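Local structure of Phosphoglucomutase/phosphomannomutase family protein (Burkholderia thailandensis, 3UW2) at residues Val110-Ser115 with Ala178-Glu183; Phe261-Asp264 with Arg269-Val272. The protein probably interconverts the 1- and 6-phosphates of hexoses, an intramolecular phosphotransfer, and binds a metal ion. One frame throughout, in Å; residues are numbered along the deposited sequence.

Contact 1 of 2, residues Val110-Ser115 with Ala178-Glu183; sequences VPLALS and ADQYVE
Gln180 NE2 reaches from helix 178-186 to the carbonyl of Pro111, and at 3.4 Å between NE2 and Pro111 O the hydrogen bond is weak, though nearly straight, with 165° at the proton. Its geometry depends on an outstretched side chain: CG lies beside the backbone N (chi1 -78°), and chi2 of 180° carries the amide away from the helix toward the loop and short strand. The rest of the contact gathers round this one amide. On the nitrogen side, Val110 CG2 packs 3.7 Å from Gln180 NE2, the two side chains running past each other in opposite directions. On the oxygen side, Gln180 OE1 stands 4.1 Å from Ala113 N, too far to bond, and Leu112 comes no nearer to it. The oxygen has its stronger partner in Tyr175 OH, a bond that helps fix which way round the amide sits. Ala113 is the centre of an inverse gamma turn within the short strand 112-114, whose Leu112 makes backbone hydrogen bonds with Arg119 of strand 117-119. Helix 178-186 follows strand 172-174 of the first domain's sheet and packs against helix 206-216 of the second. One long bond from a neutral amide implies a light direct contact between first-domain loop and helix, and the firmer polar tie of Gln180 is to Tyr175 OH, which also bonds weakly to Ala113 N.

Contact 2 of 2, residues Phe261-Asp264 with Arg269-Val272; sequences FAFD and RLGV. With ZN (zinc ion), chain K.
The Asp264 carboxylate swings across to Arg269 because CG sits between the backbone N and the carbonyl carbon (chi1 77°), while the arginine chain, bent at chi3 (-78°), turns its NE back to meet it. The two side chains cross at about a right angle. Arg269 NE donates to Asp264 OD2 at 2.9 Å in a salt bridge; the oxygen lies in the guanidinium plane, whereas NE stands above the plane of the carboxylate. The same OD2 binds the zinc ion at 2.2 Å, with Asp266 and Asp268 completing the protein's share of the site, so metal and arginine both pull on one oxygen and probably draw negative charge toward it. The other oxygen, OD1, receives Arg269 N at 3.3 Å, again from above the carboxylate plane, and a weak bond from Gly267 N within the loop. This metal-binding loop is the turn of a beta hairpin, strands 259-263 and 270-273, at one edge of the second domain's mixed sheet. Ala262 and Gly271 form a hydrogen-bonded pair, with Gly271 N to Ala262 O at 2.7 Å and Ala262 N to Gly271 O at 2.8 Å; beyond them Asp264 N reaches Arg269 O at 3.2 Å. On the face bearing Phe261, Phe263, Leu270 and Val272, Leu270 CD1 touches both aromatic side chains, 3.6 Å from Phe261 CB and 3.8 Å from Phe263 CE1. Helix 364-375 packs on Phe261, Leu270 and Val272, and helix 206-216 on Phe263, its Phe214 also meeting the Phe261 ring edge-to-face.

How the contacts relate
Contact 2 is buried near the middle of the chain, about 11 Å from its centre, while contact 1 lies about 23 Å out and is only partly buried. Their centres are about 25 Å apart and they do not touch. They share no strand or helix, yet helix 206-216 borders both: Val182 of segment 178-183 packs on it, as does Phe263 of contact 2. Their chemistry follows their places. Contact 2 joins neighbouring strands by regular backbone bonds, an apolar face and a charged, zinc-bound end; contact 1 brings segments distant in sequence together through one neutral amide. Contact 1 lies away from the metal site, whereas contact 2 forms part of it.

Contact 1 of 2, residues Val110-Ser115 with Ala178-Glu183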
loop_
_atom_site.group_PDB
_atom_site.type_symbol
_atom_site.label_atom_id
_atom_site.label_comp_id
_atom_site.label_asym_id
_atom_site.label_seq_id
_atom_site.Cartn_x
_atom_site.Cartn_y
_atom_site.Cartn_z
ATOM N N VAL A 110 -5.985 -2.318 18.349
ATOM C CA VAL A 110 -6.347 -1.648 19.622
ATOM C C VAL A 110 -7.471 -2.352 20.351
ATOM O O VAL A 110 -8.254 -3.087 19.755
ATOM C CB VAL A 110 -6.764 -0.153 19.442
ATOM C CG1 VAL A 110 -5.663 0.646 18.678
ATOM C CG2 VAL A 110 -8.151 -0.043 18.768
ATOM N N PRO A 111 -7.580 -2.101 21.665
ATOM C CA PRO A 111 -8.678 -2.692 22.457
ATOM C C PRO A 111 -10.014 -2.197 21.891
ATOM O O PRO A 111 -10.098 -1.050 21.446
ATOM C CB PRO A 111 -8.460 -2.132 23.863
ATOM C CG PRO A 111 -7.010 -1.733 23.900
ATOM C CD PRO A 111 -6.562 -1.415 22.486
ATOM N N LEU A 112 -11.021 -3.063 21.844
ATOM C CA LEU A 112 -12.290 -2.725 21.208
ATOM C C LEU A 112 -13.285 -2.715 22.302
ATOM O O LEU A 112 -13.380 -3.707 23.035
ATOM C CB LEU A 112 -12.700 -3.825 20.222
ATOM C CG LEU A 112 -11.689 -3.919 19.082
ATOM C CD1 LEU A 112 -11.950 -5.101 18.156
ATOM C CD2 LEU A 112 -11.684 -2.603 18.307
ATOM N N ALA A 113 -14.077 -1.650 22.377
ATOM C CA ALA A 113 -15.058 -1.504 23.485
ATOM C C ALA A 113 -16.350 -2.205 23.103
ATOM O O ALA A 113 -17.368 -1.554 22.930
ATOM C CB ALA A 113 -15.305 -0.037 23.776
ATOM N N LEU A 114 -16.279 -3.524 22.935
ATOM C CA LEU A 114 -17.434 -4.370 22.616
ATOM C C LEU A 114 -18.506 -4.431 23.743
ATOM O O LEU A 114 -18.209 -4.164 24.891
ATOM C CB LEU A 114 -16.961 -5.779 22.275
ATOM C CG LEU A 114 -15.937 -5.936 21.148
ATOM C CD1 LEU A 114 -15.672 -7.412 20.962
ATOM C CD2 LEU A 114 -16.297 -5.222 19.821
ATOM N N SER A 115 -19.747 -4.793 23.404
ATOM C CA SER A 115 -20.845 -4.663 24.356
ATOM C C SER A 115 -20.705 -5.673 25.489
ATOM O O SER A 115 -21.158 -5.429 26.601
ATOM C CB SER A 115 -22.197 -4.764 23.648
ATOM O OG SER A 115 -22.516 -6.115 23.365
ATOM N N ALA A 178 -15.097 3.614 13.827
ATOM C CA ALA A 178 -14.751 4.909 13.197
ATOM C C ALA A 178 -14.458 6.043 14.181
ATOM O O ALA A 178 -13.501 6.801 14.001
ATOM C CB ALA A 178 -15.861 5.328 12.217
ATOM N N ASP A 179 -15.275 6.168 15.212
ATOM C CA ASP A 179 -15.090 7.237 16.178
ATOM C C ASP A 179 -13.752 7.047 16.899
ATOM O O ASP A 179 -13.044 8.034 17.085
ATOM C CB ASP A 179 -16.181 7.229 17.259
ATOM C CG ASP A 179 -17.526 7.694 16.744
ATOM O OD1 ASP A 179 -17.639 8.185 15.600
ATOM O OD2 ASP A 179 -18.491 7.547 17.513
ATOM N N GLN A 180 -13.436 5.817 17.348
ATOM C CA GLN A 180 -12.120 5.586 17.995
ATOM C C GLN A 180 -10.992 5.966 17.018
ATOM O O GLN A 180 -9.997 6.561 17.388
ATOM C CB GLN A 180 -11.864 4.132 18.343
ATOM C CG GLN A 180 -12.555 3.652 19.570
ATOM C CD GLN A 180 -12.251 2.205 19.834
ATOM O OE1 GLN A 180 -13.139 1.350 19.793
ATOM N NE2 GLN A 180 -11.005 1.923 20.145
ATOM N N TYR A 181 -11.146 5.575 15.777
ATOM C CA TYR A 181 -10.081 5.888 14.782
ATOM C C TYR A 181 -9.861 7.416 14.610
ATOM O O TYR A 181 -8.749 7.953 14.749
ATOM C CB TYR A 181 -10.488 5.268 13.488
ATOM C CG TYR A 181 -9.497 5.490 12.327
ATOM C CD1 TYR A 181 -8.342 4.712 12.196
ATOM C CD2 TYR A 181 -9.780 6.426 11.353
ATOM C CE1 TYR A 181 -7.466 4.929 11.076
ATOM C CE2 TYR A 181 -8.939 6.661 10.283
ATOM C CZ TYR A 181 -7.776 5.888 10.138
ATOM O OH TYR A 181 -6.939 6.103 9.016
ATOM N N VAL A 182 -10.930 8.123 14.284
ATOM C CA VAL A 182 -10.834 9.564 14.089
ATOM C C VAL A 182 -10.287 10.242 15.336
ATOM O O VAL A 182 -9.369 11.070 15.229
ATOM C CB VAL A 182 -12.188 10.189 13.675
ATOM C CG1 VAL A 182 -12.069 11.725 13.552
ATOM C CG2 VAL A 182 -12.651 9.553 12.330
ATOM N N GLU A 183 -10.815 9.881 16.508
ATOM C CA GLU A 183 -10.387 10.526 17.750
ATOM C C GLU A 183 -8.947 10.221 18.055
ATOM O O GLU A 183 -8.246 11.027 18.716
ATOM C CB GLU A 183 -11.253 10.087 18.934
ATOM C CG GLU A 183 -12.645 10.673 18.810
ATOM C CD GLU A 183 -13.673 9.910 19.636
ATOM O OE1 GLU A 183 -13.414 9.659 20.843
ATOM O OE2 GLU A 183 -14.748 9.570 19.084
#

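Contact 2 of 2, residues Phe261-Asp264 with Arg269-Val272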
loop_
_atom_site.group_PDB
_atom_site.type_symbol
_atom_site.label_atom_id
_atom_site.label_comp_id
_atom_site.label_asym_id
_atom_site.label_seq_id
_atom_site.Cartn_x
_atom_site.Cartn_y
_atom_site.Cartn_z
ATOM N N PHE A 261 -5.355 15.626 -2.646
ATOM C CA PHE A 261 -5.097 14.224 -2.185
ATOM C C PHE A 261 -6.019 13.290 -2.979
ATOM O O PHE A 261 -7.202 13.551 -3.100
ATOM C CB PHE A 261 -5.497 14.014 -0.722
ATOM C CG PHE A 261 -4.555 14.603 0.310
ATOM C CD1 PHE A 261 -3.331 15.176 -0.043
ATOM C CD2 PHE A 261 -4.903 14.518 1.675
ATOM C CE1 PHE A 261 -2.476 15.692 0.941
ATOM C CE2 PHE A 261 -4.076 15.056 2.664
ATOM C CZ PHE A 261 -2.840 15.619 2.297
ATOM N N ALA A 262 -5.487 12.189 -3.499
ATOM C CA ALA A 262 -6.314 11.178 -4.193
ATOM C C ALA A 262 -6.061 9.789 -3.573
ATOM O O ALA A 262 -4.902 9.452 -3.326
ATOM C CB ALA A 262 -5.985 11.165 -5.668
ATOM N N PHE A 263 -7.135 9.033 -3.256
ATOM C CA PHE A 263 -6.988 7.784 -2.542
ATOM C C PHE A 263 -7.235 6.677 -3.506
ATOM O O PHE A 263 -7.998 6.838 -4.458
ATOM C CB PHE A 263 -7.990 7.718 -1.377
ATOM C CG PHE A 263 -7.667 8.662 -0.270
ATOM C CD1 PHE A 263 -6.632 8.367 0.619
ATOM C CD2 PHE A 263 -8.373 9.838 -0.107
ATOM C CE1 PHE A 263 -6.348 9.239 1.664
ATOM C CE2 PHE A 263 -8.071 10.722 0.911
ATOM C CZ PHE A 263 -7.062 10.413 1.813
ATOM N N ASP A 264 -6.606 5.542 -3.273
ATOM C CA ASP A 264 -6.961 4.369 -4.025
ATOM C C ASP A 264 -8.243 3.761 -3.410
ATOM O O ASP A 264 -8.765 4.288 -2.430
ATOM C CB ASP A 264 -5.804 3.379 -4.082
ATOM C CG ASP A 264 -5.629 2.594 -2.810
ATOM O OD1 ASP A 264 -6.078 2.967 -1.703
ATOM O OD2 ASP A 264 -4.909 1.616 -2.949
ATOM N N ARG A 269 -3.488 3.710 0.135
ATOM C CA ARG A 269 -2.527 4.472 -0.646
ATOM C C ARG A 269 -3.014 5.907 -0.866
ATOM O O ARG A 269 -4.215 6.123 -1.161
ATOM C CB ARG A 269 -2.260 3.843 -2.012
ATOM C CG ARG A 269 -1.611 2.477 -1.960
ATOM C CD ARG A 269 -1.149 2.040 -3.359
ATOM N NE ARG A 269 -2.257 1.550 -4.175
ATOM C CZ ARG A 269 -2.183 1.265 -5.478
ATOM N NH1 ARG A 269 -1.034 1.405 -6.153
ATOM N NH2 ARG A 269 -3.270 0.830 -6.111
ATOM N N LEU A 270 -2.086 6.860 -0.761
ATOM C CA LEU A 270 -2.362 8.291 -0.992
ATOM C C LEU A 270 -1.509 8.818 -2.167
ATOM O O LEU A 270 -0.263 8.626 -2.182
ATOM C CB LEU A 270 -2.019 9.107 0.278
ATOM C CG LEU A 270 -2.055 10.649 0.176
ATOM C CD1 LEU A 270 -3.469 11.146 0.151
ATOM C CD2 LEU A 270 -1.301 11.258 1.361
ATOM N N GLY A 271 -2.202 9.460 -3.119
ATOM C CA GLY A 271 -1.573 10.293 -4.181
ATOM C C GLY A 271 -1.636 11.768 -3.797
ATOM O O GLY A 271 -2.651 12.210 -3.236
ATOM N N VAL A 272 -0.582 12.539 -4.125
ATOM C CA VAL A 272 -0.409 13.935 -3.681
ATOM C C VAL A 272 -0.052 14.737 -4.901
ATOM O O VAL A 272 0.901 14.411 -5.626
ATOM C CB VAL A 272 0.763 14.089 -2.631
ATOM C CG1 VAL A 272 1.018 15.569 -2.288
ATOM C CG2 VAL A 272 0.489 13.272 -1.369
HETATM ZN ZN ZN K . -5.170 -0.183 -1.723
#